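Local atomic coordinates of exotoxin 5 (Staphylococcus aureus subsp. aureus COL, PDB entry 3R2I), a protein that is of unknown function but belongs to the staphylococcal superantigen-like exotoxins, secreted proteins that probably act on host immune defences. Residues L156-V161 with I169-F174; V180-L185 with D234-K239; G207-N212 with I244-N249. All blocks are in the same frame, centred on the assembly; numbering follows the deposited sequence.

Contact 1: residues L156-V161 with I169-F174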
ATOM      1  N   LEU A 156      -7.563 -10.994  -9.636  1.00 24.45           N
ATOM      2  CA  LEU A 156      -6.314 -10.297  -9.905  1.00 24.47           C
ATOM      3  C   LEU A 156      -5.662 -11.048 -11.036  1.00 25.30           C
ATOM      4  O   LEU A 156      -5.438 -12.255 -10.906  1.00 26.37           O
ATOM      5  CB  LEU A 156      -5.402 -10.301  -8.662  1.00 23.75           C
ATOM      6  CG  LEU A 156      -3.954  -9.753  -8.730  1.00 25.14           C
ATOM      7  CD1 LEU A 156      -3.870  -8.314  -9.187  1.00 24.81           C
ATOM      8  CD2 LEU A 156      -3.275  -9.910  -7.366  1.00 24.21           C
ATOM      9  N   GLN A 157      -5.469 -10.369 -12.165  1.00 26.39           N
ATOM     10  CA  GLN A 157      -4.836 -10.950 -13.329  1.00 27.61           C
ATOM     11  C   GLN A 157      -3.598 -10.174 -13.656  1.00 24.25           C
ATOM     12  O   GLN A 157      -3.626  -8.961 -13.633  1.00 25.16           O
ATOM     13  CB  GLN A 157      -5.693 -10.847 -14.595  1.00 29.86           C
ATOM     14  CG  GLN A 157      -6.724 -11.875 -14.767  1.00 39.10           C
ATOM     15  CD  GLN A 157      -7.151 -11.975 -16.236  1.00 44.77           C
ATOM     16  OE1 GLN A 157      -7.245 -10.963 -16.940  1.00 43.49           O
ATOM     17  NE2 GLN A 157      -7.399 -13.207 -16.698  1.00 42.36           N
ATOM     18  N   VAL A 158      -2.529 -10.878 -13.978  1.00 22.30           N
ATOM     19  CA  VAL A 158      -1.292 -10.266 -14.390  1.00 21.16           C
ATOM     20  C   VAL A 158      -1.156 -10.680 -15.846  1.00 22.32           C
ATOM     21  O   VAL A 158      -1.259 -11.878 -16.166  1.00 22.23           O
ATOM     22  CB  VAL A 158      -0.108 -10.780 -13.602  1.00 21.67           C
ATOM     23  CG1 VAL A 158       1.180 -10.051 -14.069  1.00 19.48           C
ATOM     24  CG2 VAL A 158      -0.359 -10.640 -12.081  1.00 20.90           C
ATOM     25  N   LYS A 159      -0.987  -9.700 -16.728  1.00 22.55           N
ATOM     26  CA  LYS A 159      -0.890  -9.994 -18.133  1.00 24.36           C
ATOM     27  C   LYS A 159       0.094  -9.198 -18.963  1.00 24.64           C
ATOM     28  O   LYS A 159       0.527  -8.113 -18.606  1.00 23.22           O
ATOM     29  CB  LYS A 159      -2.260  -9.920 -18.779  1.00 25.49           C
ATOM     30  CG  LYS A 159      -3.092  -8.732 -18.481  1.00 32.37           C
ATOM     31  CD  LYS A 159      -4.467  -8.847 -19.185  1.00 38.99           C
ATOM     32  CE  LYS A 159      -5.543  -7.899 -18.581  1.00 46.87           C
ATOM     33  NZ  LYS A 159      -5.216  -6.418 -18.512  1.00 49.46           N
ATOM     34  N   LYS A 160       0.488  -9.810 -20.060  1.00 25.16           N
ATOM     35  CA  LYS A 160       1.313  -9.147 -21.047  1.00 27.80           C
ATOM     36  C   LYS A 160       0.476  -9.285 -22.303  1.00 30.17           C
ATOM     37  O   LYS A 160       0.234 -10.404 -22.793  1.00 28.92           O
ATOM     38  CB  LYS A 160       2.687  -9.803 -21.213  1.00 28.14           C
ATOM     39  CG  LYS A 160       3.453  -9.269 -22.439  1.00 27.98           C
ATOM     40  CD  LYS A 160       4.887  -9.805 -22.479  1.00 31.99           C
ATOM     41  CE  LYS A 160       5.698  -9.384 -21.249  1.00 31.68           C
ATOM     42  NZ  LYS A 160       5.756  -7.899 -21.110  1.00 37.25           N
ATOM     43  N   VAL A 161       0.037  -8.161 -22.839  1.00 33.78           N
ATOM     44  CA  VAL A 161      -0.846  -8.217 -23.988  1.00 38.38           C
ATOM     45  C   VAL A 161      -0.400  -7.281 -25.134  1.00 40.44           C
ATOM     46  O   VAL A 161      -1.149  -7.062 -26.060  1.00 40.52           O
ATOM     47  CB  VAL A 161      -2.297  -7.898 -23.482  1.00 38.36           C
ATOM     48  CG1 VAL A 161      -2.388  -6.451 -22.988  1.00 39.74           C
ATOM     49  CG2 VAL A 161      -3.349  -8.170 -24.567  1.00 46.57           C
ATOM     50  N   ILE A 169      -2.515 -14.449 -16.398  1.00 18.21           N
ATOM     51  CA  ILE A 169      -2.508 -15.366 -15.250  1.00 18.39           C
ATOM     52  C   ILE A 169      -3.269 -14.816 -14.045  1.00 19.55           C
ATOM     53  O   ILE A 169      -3.042 -13.681 -13.628  1.00 20.04           O
ATOM     54  CB  ILE A 169      -1.044 -15.590 -14.804  1.00 18.10           C
ATOM     55  CG1 ILE A 169      -0.247 -16.312 -15.899  1.00 18.90           C
ATOM     56  CG2 ILE A 169      -0.912 -16.355 -13.466  1.00 16.53           C
ATOM     57  CD1 ILE A 169       1.236 -16.242 -15.671  1.00 18.22           C
ATOM     58  N   ASN A 170      -4.173 -15.620 -13.493  1.00 20.81           N
ATOM     59  CA  ASN A 170      -4.911 -15.251 -12.290  1.00 20.92           C
ATOM     60  C   ASN A 170      -4.108 -15.553 -11.052  1.00 21.79           C
ATOM     61  O   ASN A 170      -3.385 -16.558 -10.988  1.00 22.95           O
ATOM     62  CB  ASN A 170      -6.250 -15.999 -12.230  1.00 22.66           C
ATOM     63  CG  ASN A 170      -7.321 -15.302 -13.048  1.00 19.95           C
ATOM     64  OD1 ASN A 170      -7.791 -14.255 -12.656  1.00 26.67           O
ATOM     65  ND2 ASN A 170      -7.715 -15.884 -14.161  1.00 23.36           N
ATOM     66  N   GLU A 171      -4.250 -14.678 -10.071  1.00 21.85           N
ATOM     67  CA  GLU A 171      -3.589 -14.788  -8.779  1.00 21.28           C
ATOM     68  C   GLU A 171      -4.689 -14.690  -7.732  1.00 21.62           C
ATOM     69  O   GLU A 171      -5.721 -14.110  -7.988  1.00 21.12           O
ATOM     70  CB  GLU A 171      -2.624 -13.621  -8.614  1.00 20.94           C
ATOM     71  CG  GLU A 171      -1.518 -13.620  -9.657  1.00 23.01           C
ATOM     72  CD  GLU A 171      -0.450 -14.649  -9.362  1.00 24.41           C
ATOM     73  OE1 GLU A 171       0.337 -14.965 -10.278  1.00 25.45           O
ATOM     74  OE2 GLU A 171      -0.367 -15.090  -8.190  1.00 26.26           O
ATOM     75  N   LEU A 172      -4.471 -15.260  -6.550  1.00 22.78           N
ATOM     76  CA  LEU A 172      -5.494 -15.263  -5.518  1.00 23.24           C
ATOM     77  C   LEU A 172      -5.143 -14.179  -4.476  1.00 24.53           C
ATOM     78  O   LEU A 172      -4.176 -14.276  -3.733  1.00 23.43           O
ATOM     79  CB  LEU A 172      -5.600 -16.643  -4.911  1.00 23.55           C
ATOM     80  CG  LEU A 172      -6.850 -16.962  -4.095  1.00 26.98           C
ATOM     81  CD1 LEU A 172      -8.137 -16.841  -4.990  1.00 18.04           C
ATOM     82  CD2 LEU A 172      -6.749 -18.352  -3.460  1.00 26.30           C
ATOM     83  N   PHE A 173      -6.009 -13.188  -4.396  1.00 25.73           N
ATOM     84  CA  PHE A 173      -5.815 -12.047  -3.550  1.00 25.43           C
ATOM     85  C   PHE A 173      -6.968 -11.844  -2.540  1.00 25.24           C
ATOM     86  O   PHE A 173      -8.086 -11.588  -2.925  1.00 28.57           O
ATOM     87  CB  PHE A 173      -5.716 -10.860  -4.526  1.00 24.60           C
ATOM     88  CG  PHE A 173      -5.217  -9.613  -3.919  1.00 24.41           C
ATOM     89  CD1 PHE A 173      -3.869  -9.424  -3.737  1.00 26.00           C
ATOM     90  CD2 PHE A 173      -6.084  -8.602  -3.567  1.00 27.84           C
ATOM     91  CE1 PHE A 173      -3.397  -8.257  -3.182  1.00 28.27           C
ATOM     92  CE2 PHE A 173      -5.614  -7.433  -3.012  1.00 25.58           C
ATOM     93  CZ  PHE A 173      -4.280  -7.275  -2.792  1.00 27.80           C
ATOM     94  N   PHE A 174      -6.690 -11.956  -1.248  1.00 25.11           N
ATOM     95  CA  PHE A 174      -7.702 -11.742  -0.217  1.00 24.09           C
ATOM     96  C   PHE A 174      -7.456 -10.406   0.480  1.00 23.94           C
ATOM     97  O   PHE A 174      -6.319 -10.040   0.713  1.00 22.91           O
ATOM     98  CB  PHE A 174      -7.646 -12.847   0.832  1.00 24.42           C
ATOM     99  CG  PHE A 174      -8.074 -14.213   0.324  1.00 24.50           C
ATOM    100  CD1 PHE A 174      -9.414 -14.495   0.124  1.00 23.93           C
ATOM    101  CD2 PHE A 174      -7.142 -15.219   0.094  1.00 22.13           C
ATOM    102  CE1 PHE A 174      -9.829 -15.737  -0.332  1.00 25.58           C
ATOM    103  CE2 PHE A 174      -7.549 -16.467  -0.331  1.00 26.92           C
ATOM    104  CZ  PHE A 174      -8.907 -16.728  -0.540  1.00 27.46           C
TER
HETATM  105  O   HOH W   1      -7.968 -13.914  -9.519  1.00 21.34           O

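Contact 2: residues V180-L185 with D234-K239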
ATOM      1  N   VAL A 180      -9.589  -0.340   2.985  1.00 24.77           N
ATOM      2  CA  VAL A 180      -8.160  -0.600   2.685  1.00 24.85           C
ATOM      3  C   VAL A 180      -7.568   0.606   2.002  1.00 24.19           C
ATOM      4  O   VAL A 180      -8.278   1.338   1.295  1.00 23.54           O
ATOM      5  CB  VAL A 180      -7.984  -1.858   1.768  1.00 24.15           C
ATOM      6  CG1 VAL A 180      -8.698  -1.632   0.437  1.00 23.46           C
ATOM      7  CG2 VAL A 180      -6.494  -2.216   1.521  1.00 22.94           C
ATOM      8  N   SER A 181      -6.255   0.799   2.202  1.00 22.95           N
ATOM      9  CA  SER A 181      -5.561   1.934   1.606  1.00 21.50           C
ATOM     10  C   SER A 181      -4.981   1.528   0.282  1.00 20.05           C
ATOM     11  O   SER A 181      -4.595   0.365   0.076  1.00 17.72           O
ATOM     12  CB  SER A 181      -4.417   2.447   2.487  1.00 21.57           C
ATOM     13  OG  SER A 181      -3.438   1.457   2.689  1.00 21.48           O
ATOM     14  N   LEU A 182      -4.921   2.496  -0.619  1.00 19.13           N
ATOM     15  CA  LEU A 182      -4.301   2.270  -1.903  1.00 19.07           C
ATOM     16  C   LEU A 182      -2.817   1.856  -1.660  1.00 18.79           C
ATOM     17  O   LEU A 182      -2.268   1.032  -2.378  1.00 19.50           O
ATOM     18  CB  LEU A 182      -4.398   3.553  -2.729  1.00 19.68           C
ATOM     19  CG  LEU A 182      -3.778   3.523  -4.119  1.00 18.72           C
ATOM     20  CD1 LEU A 182      -4.471   2.479  -5.037  1.00 13.87           C
ATOM     21  CD2 LEU A 182      -3.899   4.892  -4.700  1.00 13.10           C
ATOM     22  N   LYS A 183      -2.206   2.424  -0.619  1.00 16.86           N
ATOM     23  CA  LYS A 183      -0.844   2.135  -0.240  1.00 15.75           C
ATOM     24  C   LYS A 183      -0.697   0.656  -0.083  1.00 16.63           C
ATOM     25  O   LYS A 183       0.271   0.078  -0.518  1.00 15.59           O
ATOM     26  CB  LYS A 183      -0.518   2.763   1.146  1.00 16.01           C
ATOM     27  CG  LYS A 183       0.937   2.579   1.665  1.00 12.21           C
ATOM     28  CD  LYS A 183       1.040   3.030   3.091  1.00 13.31           C
ATOM     29  CE  LYS A 183       2.404   2.889   3.709  1.00 17.61           C
ATOM     30  NZ  LYS A 183       3.479   3.683   2.994  1.00 21.01           N
ATOM     31  N   GLU A 184      -1.657   0.036   0.591  1.00 19.61           N
ATOM     32  CA  GLU A 184      -1.552  -1.409   0.855  1.00 19.76           C
ATOM     33  C   GLU A 184      -1.664  -2.239  -0.393  1.00 18.47           C
ATOM     34  O   GLU A 184      -0.936  -3.206  -0.585  1.00 17.68           O
ATOM     35  CB  GLU A 184      -2.591  -1.831   1.895  1.00 20.80           C
ATOM     36  CG  GLU A 184      -2.706  -3.354   2.102  1.00 21.05           C
ATOM     37  CD  GLU A 184      -3.447  -3.723   3.381  1.00 26.32           C
ATOM     38  OE1 GLU A 184      -3.727  -2.819   4.225  1.00 28.77           O
ATOM     39  OE2 GLU A 184      -3.713  -4.939   3.545  1.00 28.48           O
ATOM     40  N   LEU A 185      -2.622  -1.891  -1.237  1.00 20.68           N
ATOM     41  CA  LEU A 185      -2.828  -2.634  -2.476  1.00 19.91           C
ATOM     42  C   LEU A 185      -1.591  -2.528  -3.358  1.00 18.88           C
ATOM     43  O   LEU A 185      -1.077  -3.524  -3.866  1.00 21.31           O
ATOM     44  CB  LEU A 185      -4.047  -2.116  -3.196  1.00 20.09           C
ATOM     45  CG  LEU A 185      -5.307  -2.263  -2.381  1.00 23.46           C
ATOM     46  CD1 LEU A 185      -6.483  -1.694  -3.150  1.00 21.27           C
ATOM     47  CD2 LEU A 185      -5.557  -3.729  -1.959  1.00 21.75           C
ATOM     48  N   ASP A 234      -4.848   7.760   0.375  1.00 25.89           N
ATOM     49  CA  ASP A 234      -6.134   7.382  -0.195  1.00 25.72           C
ATOM     50  C   ASP A 234      -6.579   6.030   0.336  1.00 24.88           C
ATOM     51  O   ASP A 234      -5.803   5.077   0.442  1.00 22.22           O
ATOM     52  CB  ASP A 234      -6.085   7.284  -1.709  1.00 26.42           C
ATOM     53  CG  ASP A 234      -5.750   8.583  -2.382  1.00 29.10           C
ATOM     54  OD1 ASP A 234      -5.507   9.612  -1.721  1.00 35.83           O
ATOM     55  OD2 ASP A 234      -5.735   8.553  -3.622  1.00 38.30           O
ATOM     56  N   VAL A 235      -7.877   5.955   0.524  1.00 25.18           N
ATOM     57  CA  VAL A 235      -8.570   4.830   1.092  1.00 26.03           C
ATOM     58  C   VAL A 235      -9.793   4.460   0.239  1.00 26.08           C
ATOM     59  O   VAL A 235     -10.286   5.288  -0.521  1.00 25.82           O
ATOM     60  CB  VAL A 235      -8.938   5.310   2.505  1.00 27.18           C
ATOM     61  CG1 VAL A 235     -10.431   5.229   2.835  1.00 30.92           C
ATOM     62  CG2 VAL A 235      -7.984   4.817   3.502  1.00 26.52           C
ATOM     63  N   MET A 236     -10.260   3.218   0.351  1.00 26.19           N
ATOM     64  CA  MET A 236     -11.449   2.785  -0.380  1.00 28.17           C
ATOM     65  C   MET A 236     -12.077   1.581   0.331  1.00 27.85           C
ATOM     66  O   MET A 236     -11.427   0.957   1.150  1.00 25.85           O
ATOM     67  CB  MET A 236     -11.055   2.384  -1.793  1.00 26.46           C
ATOM     68  CG  MET A 236     -10.281   1.072  -1.838  1.00 27.39           C
ATOM     69  SD  MET A 236      -9.422   0.781  -3.408  1.00 30.21           S
ATOM     70  CE  MET A 236      -8.046   1.937  -3.214  1.00 19.24           C
ATOM     71  N   ASP A 237     -13.339   1.292   0.024  1.00 29.05           N
ATOM     72  CA  ASP A 237     -14.058   0.149   0.586  1.00 30.61           C
ATOM     73  C   ASP A 237     -13.659  -1.054  -0.227  1.00 29.08           C
ATOM     74  O   ASP A 237     -13.918  -1.086  -1.422  1.00 29.42           O
ATOM     75  CB  ASP A 237     -15.569   0.326   0.471  1.00 33.99           C
ATOM     76  CG  ASP A 237     -16.150   1.159   1.558  1.00 39.83           C
ATOM     77  OD1 ASP A 237     -15.490   1.348   2.636  1.00 45.80           O
ATOM     78  OD2 ASP A 237     -17.325   1.539   1.357  1.00 48.73           O
ATOM     79  N   SER A 238     -13.078  -2.064   0.412  1.00 27.26           N
ATOM     80  CA  SER A 238     -12.581  -3.202  -0.340  1.00 25.89           C
ATOM     81  C   SER A 238     -13.667  -4.002  -1.067  1.00 27.60           C
ATOM     82  O   SER A 238     -13.388  -4.673  -2.051  1.00 27.07           O
ATOM     83  CB  SER A 238     -11.720  -4.095   0.562  1.00 24.92           C
ATOM     84  OG  SER A 238     -12.504  -4.782   1.499  1.00 28.33           O
ATOM     85  N   LYS A 239     -14.902  -3.923  -0.599  1.00 30.81           N
ATOM     86  CA  LYS A 239     -15.961  -4.669  -1.243  1.00 34.81           C
ATOM     87  C   LYS A 239     -16.387  -3.994  -2.569  1.00 34.83           C
ATOM     88  O   LYS A 239     -17.118  -4.597  -3.364  1.00 34.82           O
ATOM     89  CB  LYS A 239     -17.180  -4.913  -0.321  1.00 36.93           C
ATOM     90  CG  LYS A 239     -18.143  -3.726  -0.097  1.00 46.57           C
ATOM     91  CD  LYS A 239     -17.843  -2.778   1.109  1.00 55.80           C
ATOM     92  CE  LYS A 239     -18.234  -3.401   2.487  1.00 55.95           C
ATOM     93  NZ  LYS A 239     -18.045  -2.445   3.615  1.00 54.81           N
TER

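Contact 3: residues G207-N212 with I244-N249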
ATOM      1  N   GLY A 207       4.757  -0.768 -17.053  1.00 30.92           N
ATOM      2  CA  GLY A 207       3.522  -1.439 -16.785  1.00 28.80           C
ATOM      3  C   GLY A 207       2.655  -0.657 -15.828  1.00 27.34           C
ATOM      4  O   GLY A 207       3.031   0.415 -15.376  1.00 28.32           O
ATOM      5  N   ARG A 208       1.488  -1.218 -15.530  1.00 26.82           N
ATOM      6  CA  ARG A 208       0.559  -0.615 -14.639  1.00 25.93           C
ATOM      7  C   ARG A 208      -0.345  -1.597 -13.921  1.00 25.69           C
ATOM      8  O   ARG A 208      -0.585  -2.719 -14.370  1.00 25.81           O
ATOM      9  CB  ARG A 208      -0.304   0.383 -15.394  1.00 28.67           C
ATOM     10  CG  ARG A 208      -1.053  -0.206 -16.523  1.00 35.14           C
ATOM     11  CD  ARG A 208      -2.032   0.784 -17.147  1.00 43.36           C
ATOM     12  NE  ARG A 208      -3.011   0.071 -17.980  1.00 45.97           N
ATOM     13  CZ  ARG A 208      -4.059   0.643 -18.573  1.00 52.77           C
ATOM     14  NH1 ARG A 208      -4.896  -0.099 -19.292  1.00 53.85           N
ATOM     15  NH2 ARG A 208      -4.279   1.954 -18.453  1.00 56.53           N
ATOM     16  N   ILE A 209      -0.788  -1.153 -12.749  1.00 24.10           N
ATOM     17  CA  ILE A 209      -1.764  -1.821 -11.946  1.00 22.42           C
ATOM     18  C   ILE A 209      -3.021  -0.988 -12.096  1.00 23.13           C
ATOM     19  O   ILE A 209      -2.974   0.240 -11.927  1.00 25.97           O
ATOM     20  CB  ILE A 209      -1.395  -1.786 -10.446  1.00 22.59           C
ATOM     21  CG1 ILE A 209      -0.061  -2.493 -10.178  1.00 21.57           C
ATOM     22  CG2 ILE A 209      -2.548  -2.398  -9.612  1.00 19.76           C
ATOM     23  CD1 ILE A 209       0.482  -2.328  -8.772  1.00 17.89           C
ATOM     24  N   VAL A 210      -4.137  -1.624 -12.425  1.00 23.72           N
ATOM     25  CA  VAL A 210      -5.419  -0.945 -12.510  1.00 23.82           C
ATOM     26  C   VAL A 210      -6.409  -1.632 -11.572  1.00 23.99           C
ATOM     27  O   VAL A 210      -6.710  -2.831 -11.717  1.00 22.95           O
ATOM     28  CB  VAL A 210      -6.042  -0.933 -13.941  1.00 26.00           C
ATOM     29  CG1 VAL A 210      -7.430  -0.336 -13.878  1.00 24.04           C
ATOM     30  CG2 VAL A 210      -5.178  -0.133 -14.931  1.00 23.70           C
ATOM     31  N   ILE A 211      -6.920  -0.860 -10.611  1.00 23.67           N
ATOM     32  CA  ILE A 211      -7.912  -1.335  -9.673  1.00 22.06           C
ATOM     33  C   ILE A 211      -9.222  -0.760 -10.132  1.00 23.31           C
ATOM     34  O   ILE A 211      -9.418   0.446 -10.055  1.00 23.41           O
ATOM     35  CB  ILE A 211      -7.638  -0.823  -8.286  1.00 22.77           C
ATOM     36  CG1 ILE A 211      -6.271  -1.341  -7.823  1.00 25.29           C
ATOM     37  CG2 ILE A 211      -8.760  -1.243  -7.365  1.00 20.78           C
ATOM     38  CD1 ILE A 211      -5.651  -0.590  -6.620  1.00 26.40           C
ATOM     39  N   ASN A 212     -10.106  -1.620 -10.628  1.00 23.26           N
ATOM     40  CA  ASN A 212     -11.399  -1.182 -11.089  1.00 25.51           C
ATOM     41  C   ASN A 212     -12.419  -1.296  -9.982  1.00 23.94           C
ATOM     42  O   ASN A 212     -12.514  -2.325  -9.351  1.00 22.61           O
ATOM     43  CB  ASN A 212     -11.818  -2.021 -12.285  1.00 25.58           C
ATOM     44  CG  ASN A 212     -10.893  -1.843 -13.448  1.00 27.63           C
ATOM     45  OD1 ASN A 212     -10.123  -2.748 -13.785  1.00 30.61           O
ATOM     46  ND2 ASN A 212     -10.934  -0.677 -14.058  1.00 21.38           N
ATOM     47  N   ILE A 244      -8.812  -6.370 -10.340  1.00 21.68           N
ATOM     48  CA  ILE A 244      -7.521  -5.745 -10.391  1.00 20.93           C
ATOM     49  C   ILE A 244      -6.801  -6.349 -11.578  1.00 20.98           C
ATOM     50  O   ILE A 244      -6.739  -7.567 -11.741  1.00 20.08           O
ATOM     51  CB  ILE A 244      -6.686  -5.962  -9.126  1.00 21.23           C
ATOM     52  CG1 ILE A 244      -7.455  -5.550  -7.873  1.00 20.79           C
ATOM     53  CG2 ILE A 244      -5.347  -5.191  -9.239  1.00 16.35           C
ATOM     54  CD1 ILE A 244      -6.697  -5.965  -6.568  1.00 18.33           C
ATOM     55  N   GLU A 245      -6.266  -5.488 -12.417  1.00 21.56           N
ATOM     56  CA  GLU A 245      -5.573  -5.943 -13.596  1.00 24.02           C
ATOM     57  C   GLU A 245      -4.197  -5.338 -13.658  1.00 22.23           C
ATOM     58  O   GLU A 245      -4.044  -4.144 -13.507  1.00 23.00           O
ATOM     59  CB  GLU A 245      -6.327  -5.476 -14.836  1.00 26.19           C
ATOM     60  CG  GLU A 245      -7.753  -5.954 -14.954  1.00 34.33           C
ATOM     61  CD  GLU A 245      -8.537  -5.217 -16.077  1.00 44.36           C
ATOM     62  OE1 GLU A 245      -8.206  -4.032 -16.408  1.00 50.09           O
ATOM     63  OE2 GLU A 245      -9.518  -5.807 -16.594  1.00 49.71           O
ATOM     64  N   VAL A 246      -3.198  -6.161 -13.881  1.00 21.94           N
ATOM     65  CA  VAL A 246      -1.846  -5.679 -14.038  1.00 21.11           C
ATOM     66  C   VAL A 246      -1.406  -5.982 -15.466  1.00 21.91           C
ATOM     67  O   VAL A 246      -1.637  -7.090 -15.974  1.00 20.50           O
ATOM     68  CB  VAL A 246      -0.887  -6.362 -13.046  1.00 22.08           C
ATOM     69  CG1 VAL A 246       0.548  -5.905 -13.274  1.00 15.33           C
ATOM     70  CG2 VAL A 246      -1.336  -6.095 -11.607  1.00 19.52           C
ATOM     71  N   ASN A 247      -0.796  -4.985 -16.104  1.00 23.07           N
ATOM     72  CA  ASN A 247      -0.254  -5.097 -17.437  1.00 26.64           C
ATOM     73  C   ASN A 247       1.244  -4.928 -17.317  1.00 28.35           C
ATOM     74  O   ASN A 247       1.714  -3.936 -16.746  1.00 29.79           O
ATOM     75  CB  ASN A 247      -0.796  -4.005 -18.352  1.00 28.76           C
ATOM     76  CG  ASN A 247      -2.316  -3.997 -18.409  1.00 33.91           C
ATOM     77  OD1 ASN A 247      -2.940  -4.971 -18.777  1.00 38.23           O
ATOM     78  ND2 ASN A 247      -2.910  -2.867 -18.065  1.00 44.70           N
ATOM     79  N   LEU A 248       1.976  -5.919 -17.816  1.00 29.39           N
ATOM     80  CA  LEU A 248       3.419  -5.936 -17.840  1.00 29.71           C
ATOM     81  C   LEU A 248       3.775  -5.748 -19.310  1.00 34.50           C
ATOM     82  O   LEU A 248       3.668  -6.686 -20.113  1.00 37.93           O
ATOM     83  CB  LEU A 248       3.945  -7.259 -17.317  1.00 27.02           C
ATOM     84  CG  LEU A 248       3.604  -7.533 -15.859  1.00 24.74           C
ATOM     85  CD1 LEU A 248       4.166  -8.849 -15.439  1.00 26.00           C
ATOM     86  CD2 LEU A 248       4.137  -6.442 -14.943  1.00 22.85           C
ATOM     87  N   ASN A 249       4.204  -4.541 -19.663  1.00 36.14           N
ATOM     88  CA  ASN A 249       4.530  -4.200 -21.044  1.00 38.54           C
ATOM     89  C   ASN A 249       6.026  -4.337 -21.314  1.00 40.39           C
ATOM     90  O   ASN A 249       6.759  -4.890 -20.492  1.00 39.78           O
ATOM     91  CB  ASN A 249       4.105  -2.754 -21.294  1.00 39.26           C
ATOM     92  CG  ASN A 249       2.666  -2.515 -20.921  1.00 40.10           C
ATOM     93  OD1 ASN A 249       1.859  -3.456 -20.892  1.00 44.50           O
ATOM     94  ND2 ASN A 249       2.331  -1.271 -20.619  1.00 35.47           N
ATOM     95  OXT ASN A 249       6.526  -3.874 -22.347  1.00 42.26           O
TER

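Contact 1: residues L156-V161 with I169-F174
Leu156 reaches from one strand of a beta hairpin to Phe173 on the partner segment. Its CG lies anti to the backbone N (chi1 174°), which carries the isobutyl group toward the ring. CD2 does the touching. It meets the ring obliquely, 3.7 Å from Phe173 CD1, and also rests near the CB of that residue. Leu156 CD2 touches Glu171 CB as well, from a different direction.

Glu171 bends at its second torsion (chi2 -77°), and its CG passes across Val158 CG2 at 4.0 Å. The carboxylate turns away from strand 155-160, and its OE1 is hydrogen-bonded to Tyr197 OH. On the opposite face of the sheet Gln157 and Asn170 sit across from each other. Gln157 CG lies 3.4 Å from Asn170 OD1, and the two amide planes are turned 40° apart. The two side chains cross at a slant, and the aliphatic part of Gln157 makes most of the contact.

The backbones are held by an antiparallel pair of bonds, Val158 N to Ile169 O and Ile169 N to Val158 O, each 2.9 Å. Glu171 N adds a third, 2.8 Å to Leu156 O. The return bond from Leu156 N is taken by a water at 3.0 Å, which also lies 2.7 Å from Glu171 O. The water thus spans the end of the ladder where the strands part.

Strand 167-172 is the outermost strand on this side of the beta-grasp sheet. Helix 182-197 covers the face of Val158, Ile169 and Glu171 through Leu192, Leu193 and Tyr197. Strand 155-160 pairs on its far side, in parallel, with strand 241-248.

Contact 2: residues V180-L185 with D234-K239
Val180 and Met236 face each other as an antiparallel hydrogen-bonded pair, with Val180 N to Met236 O and Met236 N to Val180 O both 2.9 Å. Ser181 and Val235 form the next, non-hydrogen-bonded pair. This small two-stranded ladder in the beta-grasp domain runs straight into helix 182-197. Leu182 N, in the first turn of the helix, still bonds back to Asp234 O at 2.9 Å, with the donor tilted 32° from the carbonyl plane.

Ser181 is the N-cap. Its OG accepts from Glu184 N at 3.1 Å, so one residue ends the strand and starts the helix.

The side chains of Val180 and Met236 lie side by side and point the same way, CG1 against CG at 3.9 Å. Val180 CG1 also touches Ser238 CB, while Ser238 OG is hydrogen-bonded to Lys177 O and Ser152 OG. Met236 then bends at its last torsion (chi3 75°), which brings CE against the first turn of the helix. Met236 CE lies 4.0 Å from Leu182 CB. Met213 and His219 of the main sheet also touch Met236. Leu185 meets the thioether tip to tip, its CD1 3.9 Å from Met236 SD.

Contact 3: residues G207-N212 with I244-N249
Arg208 and Asn247 stand side by side on one face of two antiparallel strands, their side chains pointing the same way. From CB, the arginine turns to place CG between its own backbone N and carbonyl carbon (chi1 58°). The chain is extended from there to NE. CG lies 3.6 Å from Asn247 ND2, and CD follows alongside the same nitrogen. NE then comes within 2.9 Å of Asn247 ND2. Both are donors as modelled, so this is not a hydrogen bond, and the closeness is doubtful. The amide approaches the guanidinium at its edge, with the planes 32° apart, and Asn247 OD1 is taken by Lys159 NZ. Above one guanidinium face sits Val210 CG2, 3.7 Å from the plane and toward the rim. At the tip, NH2 makes a salt bridge with Glu220 on strand 218-222.

The backbones of the two strands form a ladder of the beta-grasp sheet. Strand 241-248 is its middle strand, antiparallel to 207-213 and parallel to 155-160. Arg208 pairs with Asn247 through two backbone bonds, and Val210 with Glu245 through two more. The shortest is Val210 N to Glu245 O, 2.7 Å.

The opposite face is apolar. Ile244 CG2 meets Ile209 CG2 at 4.0 Å and Ile211 CG1 at 4.2 Å, so it touches both isoleucines of the neighbouring strand. Val246 CG2 lies alongside Ile209 CG1. Helix 182-197 covers this face, with Leu182 and Leu185 on Ile211 and Ile189 on Ile209. At the Gly207 end of the ladder, Gly207 CA comes 3.1 Å from Asn247 O.

Overall arrangement
All three contacts lie in the beta-grasp domain. Contacts 1 and 3 belong to the same five-stranded sheet, their centres about 9 Å apart. Strands 155-160 and 241-248 run parallel and join them, and Lys159 and Lys160 reach from one contact to the other. Contact 2 lies about 18 Å from contact 1 and 16 Å from contact 3, centre to centre. Its helix 182-197 packs on the sheet, where Leu182 and Leu185 meet Ile211 and Leu185 meets Phe173. Contact 1 closes first along the chain. Contacts 2 and 3 then interlock, since 207-212 falls between the segments of contact 2. The last strand, 241-248, lies mid-sheet between 155-160 and 207-213 and so joins its two sides.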